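Local coordinates for protein uncharacterized HTH-type transcriptional regulator YydK (Bacillus subtilis subsp. subtilis, PDB 3BWG) that probably binds DNA through a winged helix-turn-helix domain of the GntR family and regulates transcription, with a UTRA domain that in relatives senses small effector molecules, at residues Val95-Ile100 and Arg128-Asn133; Thr136-Glu141 and Ser219-Asn224; Phe179-Gln184 and Lys201-Ser206. All coordinates share one frame; numbering follows the deposited sequence.

All three contacts are antiparallel strand pairings in one six-stranded sheet of the UTRA domain, ordered 95-105, 123-132, 135-145, 215-224, 200-210, 173-184. Contact 1 joins the first two strands, contact 2 the middle two and contact 3 the last two. The centres of contacts 1 and 2 lie about 9 Å apart, as do those of contacts 2 and 3; the centres of contacts 1 and 3 are about 18 Å apart and their nearest atoms about 11 Å. Along the chain contact 1 closes first; both segments of contact 3 then fall between those of contact 2. The 173-184 edge pairs with a strand of the second subunit, so the sheet continues across the interface.

Contact 1 (Val95-Ile100 and Arg128-Asn133)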
loop_
_atom_site.group_PDB
_atom_site.type_symbol
_atom_site.label_atom_id
_atom_site.label_comp_id
_atom_site.label_asym_id
_atom_site.label_seq_id
_atom_site.Cartn_x
_atom_site.Cartn_y
_atom_site.Cartn_z
ATOM N N VAL B 95 19.419 6.730 6.458
ATOM C CA VAL B 95 18.874 7.927 5.828
ATOM C C VAL B 95 19.261 9.213 6.574
ATOM O O VAL B 95 18.969 9.387 7.765
ATOM C CB VAL B 95 17.328 7.808 5.556
ATOM C CG1 VAL B 95 16.567 7.492 6.820
ATOM C CG2 VAL B 95 16.774 9.064 4.886
ATOM N N THR B 96 19.956 10.090 5.857
ATOM C CA THR B 96 20.303 11.402 6.364
ATOM C C THR B 96 19.601 12.478 5.554
ATOM O O THR B 96 19.092 12.208 4.460
ATOM C CB THR B 96 21.845 11.634 6.421
ATOM O OG1 THR B 96 22.411 11.607 5.107
ATOM C CG2 THR B 96 22.519 10.565 7.304
ATOM N N SER B 97 19.585 13.687 6.112
ATOM C CA SER B 97 18.877 14.833 5.567
ATOM C C SER B 97 19.722 16.094 5.628
ATOM O O SER B 97 20.409 16.357 6.621
ATOM C CB SER B 97 17.554 15.086 6.320
ATOM O OG SER B 97 16.625 14.052 6.123
ATOM N N LYS B 98 19.642 16.860 4.549
ATOM C CA LYS B 98 20.117 18.223 4.462
ATOM C C LYS B 98 18.873 19.145 4.494
ATOM O O LYS B 98 18.020 19.056 3.625
ATOM C CB LYS B 98 20.863 18.373 3.136
ATOM C CG LYS B 98 21.556 19.686 2.881
ATOM C CD LYS B 98 22.367 19.547 1.583
ATOM C CE LYS B 98 22.537 20.866 0.826
ATOM N NZ LYS B 98 23.717 21.679 1.289
ATOM N N VAL B 99 18.768 19.997 5.512
ATOM C CA VAL B 99 17.644 20.902 5.615
ATOM C C VAL B 99 17.957 22.104 4.752
ATOM O O VAL B 99 18.948 22.768 4.966
ATOM C CB VAL B 99 17.367 21.362 7.079
ATOM C CG1 VAL B 99 16.182 22.317 7.142
ATOM C CG2 VAL B 99 17.105 20.178 7.962
ATOM N N ILE B 100 17.101 22.375 3.784
ATOM C CA ILE B 100 17.264 23.519 2.929
ATOM C C ILE B 100 16.542 24.709 3.548
ATOM O O ILE B 100 17.097 25.807 3.571
ATOM C CB ILE B 100 16.770 23.242 1.499
ATOM C CG1 ILE B 100 17.494 22.035 0.927
ATOM C CG2 ILE B 100 17.034 24.476 0.589
ATOM C CD1 ILE B 100 16.766 21.384 -0.187
ATOM N N ARG B 128 13.718 19.737 2.290
ATOM C CA ARG B 128 14.915 18.956 2.554
ATOM C C ARG B 128 15.210 17.922 1.470
ATOM O O ARG B 128 14.305 17.421 0.764
ATOM C CB ARG B 128 14.871 18.334 3.968
ATOM C CG ARG B 128 13.972 17.131 4.158
ATOM C CD ARG B 128 13.847 16.733 5.614
ATOM N NE ARG B 128 12.750 15.772 5.730
ATOM C CZ ARG B 128 12.566 14.913 6.726
ATOM N NH1 ARG B 128 13.407 14.874 7.754
ATOM N NH2 ARG B 128 11.525 14.094 6.679
ATOM N N VAL B 129 16.490 17.651 1.299
ATOM C CA VAL B 129 16.919 16.569 0.439
ATOM C C VAL B 129 17.320 15.486 1.395
ATOM O O VAL B 129 17.977 15.747 2.430
ATOM C CB VAL B 129 18.100 16.974 -0.491
ATOM C CG1 VAL B 129 18.562 15.794 -1.424
ATOM C CG2 VAL B 129 17.716 18.212 -1.322
ATOM N N ARG B 130 16.890 14.273 1.083
ATOM C CA ARG B 130 17.248 13.127 1.911
ATOM C C ARG B 130 18.167 12.165 1.152
ATOM O O ARG B 130 18.134 12.134 -0.073
ATOM C CB ARG B 130 15.998 12.456 2.477
ATOM C CG ARG B 130 14.929 13.448 2.945
ATOM C CD ARG B 130 13.872 12.739 3.795
ATOM N NE ARG B 130 14.481 12.353 5.090
ATOM C CZ ARG B 130 13.942 11.478 5.936
ATOM N NH1 ARG B 130 12.772 10.903 5.636
ATOM N NH2 ARG B 130 14.553 11.201 7.096
ATOM N N TYR B 131 19.016 11.433 1.888
ATOM C CA TYR B 131 20.049 10.550 1.316
ATOM C C TYR B 131 20.035 9.142 1.933
ATOM O O TYR B 131 19.837 8.979 3.144
ATOM C CB TYR B 131 21.458 11.125 1.507
ATOM C CG TYR B 131 21.683 12.493 0.930
ATOM C CD1 TYR B 131 22.495 12.688 -0.195
ATOM C CD2 TYR B 131 21.108 13.612 1.532
ATOM C CE1 TYR B 131 22.702 14.003 -0.732
ATOM C CE2 TYR B 131 21.300 14.890 1.033
ATOM C CZ TYR B 131 22.066 15.092 -0.090
ATOM O OH TYR B 131 22.185 16.397 -0.528
ATOM N N ILE B 132 20.237 8.124 1.103
ATOM C CA ILE B 132 20.398 6.752 1.594
ATOM C C ILE B 132 21.744 6.306 1.161
ATOM O O ILE B 132 22.037 6.260 -0.040
ATOM C CB ILE B 132 19.282 5.745 1.114
ATOM C CG1 ILE B 132 18.689 6.107 -0.271
ATOM C CG2 ILE B 132 18.193 5.647 2.155
ATOM C CD1 ILE B 132 19.378 5.449 -1.466
ATOM N N ASN B 133 22.599 6.060 2.152
ATOM C CA ASN B 133 23.998 5.691 1.928
ATOM C C ASN B 133 24.736 6.581 0.946
ATOM O O ASN B 133 25.259 6.099 -0.059
ATOM C CB ASN B 133 24.101 4.215 1.513
ATOM C CG ASN B 133 23.955 3.272 2.705
ATOM O OD1 ASN B 133 24.875 3.150 3.536
ATOM N ND2 ASN B 133 22.794 2.619 2.812
HETATM O O HOH W 1 17.066 10.905 8.831
#
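Strand 95-105 is an outermost strand of the UTRA sheet within this chain, and Val95-Ile100 pairs there with Arg128-Asn133 as an antiparallel ladder. Thr96 with Tyr131 and Lys98 with Val129 are the hydrogen-bonded pairs; Tyr131 N reaches Thr96 O at 2.7 Å and Lys98 N reaches Val129 O at 2.9 Å. The face bearing Ser97, Arg128 and Arg130 carries the polar chemistry. Ser97 OG is turned anti to its carbonyl carbon (chi1 -67°), which sets it at the edge of the Arg130 guanidinium, and Arg130 NE donates to it at 2.9 Å, close to the guanidinium plane. The Arg130 chain bends at chi3 (70°), and Val95 CG2 lies over one face of its flat group, toward the rim, 3.8 Å from Arg130 NH2. Against the opposite face comes Arg128 NH2; the two guanidinium planes are nearly parallel, with Arg130 NE over the centre of the Arg128 group. A water bridges the strands as well, donating to Val95 O and accepting a weak bond from Arg130 NH2. On the other side of the sheet the Tyr131 ring lies against strand 95-105, with Thr96 O at its edge, near the ring plane, and Lys98 CD 3.8 Å from Tyr131 OH. Further along, Ile100 CD1 packs on Val129 CG2 at 3.5 Å, and both residues touch Tyr192 of helix 187-193. The two arginines have acidic mates beyond the pair: Arg128 NE forms a salt bridge with Glu140, Arg130 NH1 another with Glu91, and Arg128 NH1 also donates to the carbonyls of Val157 and His159. Those two carboxylates probably offset the like charges stacked so closely, and the bond to Ser97 limits how far the Arg130 group can turn.

Contact 2 (Thr136-Glu141 and Ser219-Asn224); sequences TLCYEE and SKISYN. With EDO (1,2-ethanediol), chain H; EDO (1,2-ethanediol), chain I.
With CG anti to the backbone N (chi1 179°), Asn224 extends its amide across to Thr136, whose OG1 sits between its own N and carbonyl carbon (chi1 58°); the two side chains cross at about a right angle. Asn224 ND2 donates to Thr136 OG1 at 2.9 Å, the acceptor lying near the amide plane, and makes a weak second bond to Thr136 O. Thr136 OG1 is also bonded to Leu193 O, while Asn224 OD1 accepts from Glu226 N. An alanine here would remove that amide and would probably leave Thr136 OG1 without its amide donor and Glu226 N without its acceptor. The backbones form an antiparallel ladder at the centre of the UTRA sheet, with Tyr139-Ser222 and Glu141-Lys220 as hydrogen-bonded pairs. Leu137 and Cys138 together face Arg130 on the neighbouring strand, a classic beta bulge; Asn224 N bonds Leu137 O at 2.9 Å from above the carbonyl plane. Within the bulge, Cys138 CB presses tightly on Ile221 CG2, 3.4 Å away, and Cys138 SG approaches the Tyr223 ring obliquely, 4.9 Å from its centroid. Ile221 CG2 also lies over one face of that ring, near the rim. Glu140 runs alongside Ile221 before its carboxylate reaches Arg128. On the reverse side a 1,2-ethanediol, probably from the crystallisation liquor, spans the strands: its O2 donates to Glu141 OE2 at 2.6 Å, its O1 pairs with Ser222 OG at 2.7 Å, and its C2 nears Tyr139 CE2, oblique to the ring. Glu141 OE1 bonds Tyr125 OH, and the Tyr139 ring stacks on Tyr192.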
loop_
_atom_site.group_PDB
_atom_site.type_symbol
_atom_site.label_atom_id
_atom_site.label_comp_id
_atom_site.label_asym_id
_atom_site.label_seq_id
_atom_site.Cartn_x
_atom_site.Cartn_y
_atom_site.Cartn_z
ATOM N N THR B 136 21.427 10.467 -3.135
ATOM C CA THR B 136 20.122 11.119 -2.958
ATOM C C THR B 136 18.959 10.127 -3.047
ATOM O O THR B 136 18.903 9.277 -3.957
ATOM C CB THR B 136 19.893 12.247 -3.966
ATOM O OG1 THR B 136 19.989 11.703 -5.282
ATOM C CG2 THR B 136 20.930 13.320 -3.791
ATOM N N LEU B 137 18.030 10.266 -2.089
ATOM C CA LEU B 137 16.794 9.490 -2.041
ATOM C C LEU B 137 15.597 10.298 -2.597
ATOM O O LEU B 137 14.791 9.806 -3.414
ATOM C CB LEU B 137 16.518 9.044 -0.591
ATOM C CG LEU B 137 15.164 8.335 -0.384
ATOM C CD1 LEU B 137 15.056 7.048 -1.214
ATOM C CD2 LEU B 137 14.829 8.039 1.061
ATOM N N CYS B 138 15.472 11.532 -2.126
ATOM C CA CYS B 138 14.326 12.345 -2.443
ATOM C C CYS B 138 14.559 13.805 -2.129
ATOM O O CYS B 138 15.525 14.164 -1.464
ATOM C CB CYS B 138 13.068 11.853 -1.703
ATOM S SG CYS B 138 13.139 11.999 0.114
ATOM N N TYR B 139 13.644 14.614 -2.640
ATOM C CA TYR B 139 13.567 16.011 -2.420
ATOM C C TYR B 139 12.129 16.163 -1.908
ATOM O O TYR B 139 11.183 15.681 -2.547
ATOM C CB TYR B 139 13.783 16.752 -3.769
ATOM C CG TYR B 139 13.340 18.204 -3.739
ATOM C CD1 TYR B 139 13.895 19.098 -2.813
ATOM C CD2 TYR B 139 12.367 18.679 -4.606
ATOM C CE1 TYR B 139 13.471 20.416 -2.731
ATOM C CE2 TYR B 139 11.943 20.018 -4.555
ATOM C CZ TYR B 139 12.514 20.885 -3.609
ATOM O OH TYR B 139 12.128 22.219 -3.522
ATOM N N GLU B 140 11.978 16.810 -0.753
ATOM C CA GLU B 140 10.696 16.927 -0.106
ATOM C C GLU B 140 10.313 18.338 0.356
ATOM O O GLU B 140 11.127 19.112 0.824
ATOM C CB GLU B 140 10.634 15.941 1.069
ATOM C CG GLU B 140 9.770 16.370 2.276
ATOM C CD GLU B 140 9.963 15.482 3.506
ATOM O OE1 GLU B 140 9.069 15.419 4.345
ATOM O OE2 GLU B 140 10.994 14.807 3.621
ATOM N N GLU B 141 9.028 18.643 0.273
ATOM C CA GLU B 141 8.493 19.801 0.938
ATOM C C GLU B 141 7.399 19.241 1.803
ATOM O O GLU B 141 6.556 18.447 1.322
ATOM C CB GLU B 141 7.879 20.774 -0.076
ATOM C CG GLU B 141 8.878 21.615 -0.861
ATOM C CD GLU B 141 8.168 22.562 -1.849
ATOM O OE1 GLU B 141 7.985 23.770 -1.539
ATOM O OE2 GLU B 141 7.773 22.078 -2.933
ATOM N N SER B 219 2.833 16.406 2.785
ATOM C CA SER B 219 4.147 16.417 2.164
ATOM C C SER B 219 4.070 16.139 0.655
ATOM O O SER B 219 3.129 15.478 0.150
ATOM C CB SER B 219 5.073 15.427 2.875
ATOM O OG SER B 219 4.755 14.115 2.485
ATOM N N LYS B 220 5.062 16.682 -0.057
ATOM C CA LYS B 220 5.216 16.547 -1.498
ATOM C C LYS B 220 6.618 16.061 -1.728
ATOM O O LYS B 220 7.573 16.755 -1.394
ATOM C CB LYS B 220 5.042 17.903 -2.142
ATOM C CG LYS B 220 3.598 18.381 -2.035
ATOM C CD LYS B 220 3.490 19.904 -2.091
ATOM C CE LYS B 220 4.123 20.506 -3.319
ATOM N NZ LYS B 220 3.126 20.636 -4.411
ATOM N N ILE B 221 6.754 14.864 -2.297
ATOM C CA ILE B 221 8.071 14.249 -2.438
ATOM C C ILE B 221 8.341 13.707 -3.838
ATOM O O ILE B 221 7.491 13.056 -4.457
ATOM C CB ILE B 221 8.245 13.141 -1.434
ATOM C CG1 ILE B 221 7.888 13.652 -0.015
ATOM C CG2 ILE B 221 9.723 12.588 -1.497
ATOM C CD1 ILE B 221 8.111 12.671 1.120
ATOM N N SER B 222 9.522 14.024 -4.344
ATOM C CA SER B 222 10.009 13.446 -5.579
ATOM C C SER B 222 11.205 12.558 -5.247
ATOM O O SER B 222 12.177 13.034 -4.670
ATOM C CB SER B 222 10.442 14.561 -6.547
ATOM O OG SER B 222 9.318 15.321 -6.928
ATOM N N TYR B 223 11.139 11.294 -5.650
ATOM C CA TYR B 223 12.223 10.365 -5.431
ATOM C C TYR B 223 13.200 10.228 -6.607
ATOM O O TYR B 223 12.822 10.395 -7.785
ATOM C CB TYR B 223 11.649 8.992 -5.041
ATOM C CG TYR B 223 10.894 8.999 -3.710
ATOM C CD1 TYR B 223 11.565 8.726 -2.529
ATOM C CD2 TYR B 223 9.515 9.265 -3.645
ATOM C CE1 TYR B 223 10.890 8.745 -1.282
ATOM C CE2 TYR B 223 8.812 9.274 -2.404
ATOM C CZ TYR B 223 9.523 8.988 -1.229
ATOM O OH TYR B 223 8.914 8.987 0.016
ATOM N N ASN B 224 14.444 9.893 -6.276
ATOM C CA ASN B 224 15.434 9.487 -7.261
ATOM C C ASN B 224 15.126 8.078 -7.799
ATOM O O ASN B 224 15.276 7.084 -7.065
ATOM C CB ASN B 224 16.814 9.557 -6.574
ATOM C CG ASN B 224 17.957 9.150 -7.452
ATOM O OD1 ASN B 224 17.800 8.411 -8.441
ATOM N ND2 ASN B 224 19.149 9.610 -7.081
HETATM C C1 EDO H . 8.602 17.576 -4.129
HETATM O O1 EDO H . 8.976 17.542 -5.502
HETATM C C2 EDO H . 8.814 18.988 -3.639
HETATM O O2 EDO H . 7.758 19.786 -4.191
HETATM C C1 EDO I . 11.542 6.151 -8.239
HETATM O O1 EDO I . 11.419 5.440 -7.044
HETATM C C2 EDO I . 11.409 7.594 -7.840
HETATM O O2 EDO I . 11.467 8.290 -9.052
#

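Contact 3 (Phe179-Gln184 and Lys201-Ser206); sequences FLHVGQ and KLYIES. With EDO (1,2-ethanediol), chain I.
His181 and Tyr203 lie side by side and point the same way, their rings oblique with planes 32° apart and His181 ND1 3.5 Å from Tyr203 CD2. The first torsion of His181 (CG anti to the carbonyl carbon, chi1 -47°) brings the ring edge to Tyr203 O; His181 ND1 makes a weak bond to that oxygen at 3.3 Å. Tyr203 O thus takes two N-H groups of one residue, the stronger from His181 N at 2.9 Å. On the same face Lys201 leans along the end of strand 179-184: its CG passes 3.6 Å from Gly183 O, and its NZ makes a long, weak bond to Gln184 O. Aliphatic groups fill the other face. Leu180 runs alongside Ile204, whereas Leu202 crosses Val182 at about a right angle and brings its CD1 between Val182 CG2 and Leu180 CD2, 4.1 Å from each. Leu202 N donates to O2 of a 1,2-ethanediol at 2.7 Å, probably from the crystallisation liquor. Paired backbone bonds at Phe179-Glu205, His181-Tyr203 and Gly183-Lys201 hold this antiparallel register. Phe179 and Leu180 pair with a strand of the second subunit, and His181 NE2 bonds Tyr77 OH there. From the neighbouring strand Glu205 OE1 forms a salt bridge with Arg74 of the second subunit, while Glu205 OE2 bonds Tyr218 OH. Strand 200-210 is flanked on its other edge by strand 215-224, and helix 187-193, which lies between the two segments in the chain, supplies Glu189 as the salt-bridge partner of Lys201 NZ.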
loop_
_atom_site.group_PDB
_atom_site.type_symbol
_atom_site.label_atom_id
_atom_site.label_comp_id
_atom_site.label_asym_id
_atom_site.label_seq_id
_atom_site.Cartn_x
_atom_site.Cartn_y
_atom_site.Cartn_z
ATOM N N PHE B 179 -1.070 9.798 -2.642
ATOM C CA PHE B 179 -1.382 10.055 -4.030
ATOM C C PHE B 179 -0.080 10.005 -4.834
ATOM O O PHE B 179 0.887 10.723 -4.516
ATOM C CB PHE B 179 -2.121 11.397 -4.166
ATOM C CG PHE B 179 -3.384 11.456 -3.301
ATOM C CD1 PHE B 179 -4.539 10.832 -3.722
ATOM C CD2 PHE B 179 -3.366 12.063 -2.046
ATOM C CE1 PHE B 179 -5.707 10.843 -2.920
ATOM C CE2 PHE B 179 -4.478 12.076 -1.225
ATOM C CZ PHE B 179 -5.669 11.473 -1.673
ATOM N N LEU B 180 -0.032 9.073 -5.785
ATOM C CA LEU B 180 1.181 8.746 -6.563
ATOM C C LEU B 180 1.048 9.170 -8.008
ATOM O O LEU B 180 0.036 8.894 -8.648
ATOM C CB LEU B 180 1.465 7.237 -6.502
ATOM C CG LEU B 180 2.109 6.611 -5.258
ATOM C CD1 LEU B 180 1.181 6.523 -4.054
ATOM C CD2 LEU B 180 2.573 5.230 -5.600
ATOM N N HIS B 181 2.084 9.839 -8.514
ATOM C CA HIS B 181 2.126 10.368 -9.866
ATOM C C HIS B 181 3.493 9.993 -10.428
ATOM O O HIS B 181 4.474 9.947 -9.697
ATOM C CB HIS B 181 1.935 11.909 -9.896
ATOM C CG HIS B 181 0.783 12.410 -9.064
ATOM N ND1 HIS B 181 0.922 12.744 -7.728
ATOM C CD2 HIS B 181 -0.513 12.671 -9.380
ATOM C CE1 HIS B 181 -0.246 13.151 -7.247
ATOM N NE2 HIS B 181 -1.135 13.105 -8.224
ATOM N N VAL B 182 3.540 9.683 -11.707
ATOM C CA VAL B 182 4.818 9.539 -12.419
ATOM C C VAL B 182 4.983 10.661 -13.411
ATOM O O VAL B 182 4.056 10.975 -14.139
ATOM C CB VAL B 182 4.996 8.163 -13.075
ATOM C CG1 VAL B 182 6.219 8.148 -13.991
ATOM C CG2 VAL B 182 5.186 7.106 -11.974
ATOM N N GLY B 183 6.162 11.290 -13.393
ATOM C CA GLY B 183 6.422 12.489 -14.146
ATOM C C GLY B 183 7.885 12.562 -14.556
ATOM O O GLY B 183 8.641 11.592 -14.377
ATOM N N GLN B 184 8.251 13.705 -15.144
ATOM C CA GLN B 184 9.622 14.024 -15.495
ATOM C C GLN B 184 10.161 15.020 -14.478
ATOM O O GLN B 184 9.448 15.952 -14.057
ATOM C CB GLN B 184 9.704 14.593 -16.917
ATOM C CG GLN B 184 9.452 13.581 -18.008
ATOM C CD GLN B 184 9.561 14.166 -19.403
ATOM O OE1 GLN B 184 10.546 13.946 -20.092
ATOM N NE2 GLN B 184 8.558 14.909 -19.823
ATOM N N LYS B 201 10.499 10.494 -12.471
ATOM C CA LYS B 201 10.388 10.533 -10.992
ATOM C C LYS B 201 9.036 9.981 -10.552
ATOM O O LYS B 201 8.027 10.099 -11.266
ATOM C CB LYS B 201 10.519 11.968 -10.451
ATOM C CG LYS B 201 9.524 12.894 -11.122
ATOM C CD LYS B 201 9.212 14.119 -10.343
ATOM C CE LYS B 201 7.979 14.749 -10.932
ATOM N NZ LYS B 201 8.097 16.203 -10.901
ATOM N N LEU B 202 9.048 9.374 -9.382
ATOM C CA LEU B 202 7.846 9.118 -8.630
ATOM C C LEU B 202 7.630 10.307 -7.707
ATOM O O LEU B 202 8.540 10.751 -6.986
ATOM C CB LEU B 202 7.977 7.843 -7.815
ATOM C CG LEU B 202 6.768 7.343 -7.018
ATOM C CD1 LEU B 202 5.466 7.087 -7.860
ATOM C CD2 LEU B 202 7.208 6.120 -6.137
ATOM N N TYR B 203 6.427 10.845 -7.808
ATOM C CA TYR B 203 6.046 12.022 -7.097
ATOM C C TYR B 203 4.843 11.682 -6.222
ATOM O O TYR B 203 3.775 11.343 -6.711
ATOM C CB TYR B 203 5.718 13.149 -8.099
ATOM C CG TYR B 203 5.073 14.322 -7.419
ATOM C CD1 TYR B 203 5.757 14.997 -6.403
ATOM C CD2 TYR B 203 3.773 14.734 -7.735
ATOM C CE1 TYR B 203 5.171 16.054 -5.709
ATOM C CE2 TYR B 203 3.178 15.819 -7.055
ATOM C CZ TYR B 203 3.906 16.469 -6.048
ATOM O OH TYR B 203 3.419 17.550 -5.343
ATOM N N ILE B 204 5.026 11.746 -4.916
ATOM C CA ILE B 204 3.966 11.340 -3.973
ATOM C C ILE B 204 3.572 12.500 -3.104
ATOM O O ILE B 204 4.462 13.176 -2.546
ATOM C CB ILE B 204 4.465 10.173 -3.037
ATOM C CG1 ILE B 204 5.055 9.031 -3.879
ATOM C CG2 ILE B 204 3.332 9.698 -1.994
ATOM C CD1 ILE B 204 5.474 7.850 -3.090
ATOM N N GLU B 205 2.254 12.728 -3.007
ATOM C CA GLU B 205 1.649 13.559 -1.971
ATOM C C GLU B 205 1.001 12.738 -0.889
ATOM O O GLU B 205 0.159 11.855 -1.178
ATOM C CB GLU B 205 0.612 14.493 -2.565
ATOM C CG GLU B 205 1.206 15.450 -3.556
ATOM C CD GLU B 205 0.132 16.025 -4.429
ATOM O OE1 GLU B 205 -0.255 15.385 -5.432
ATOM O OE2 GLU B 205 -0.389 17.094 -4.075
ATOM N N SER B 206 1.388 13.022 0.362
ATOM C CA SER B 206 0.870 12.303 1.495
ATOM C C SER B 206 0.107 13.195 2.470
ATOM O O SER B 206 0.534 14.304 2.785
ATOM C CB SER B 206 2.000 11.610 2.261
ATOM O OG SER B 206 2.785 10.828 1.384
HETATM C C1 EDO I . 11.542 6.151 -8.239
HETATM O O1 EDO I . 11.419 5.440 -7.044
HETATM C C2 EDO I . 11.409 7.594 -7.840
HETATM O O2 EDO I . 11.467 8.290 -9.052
#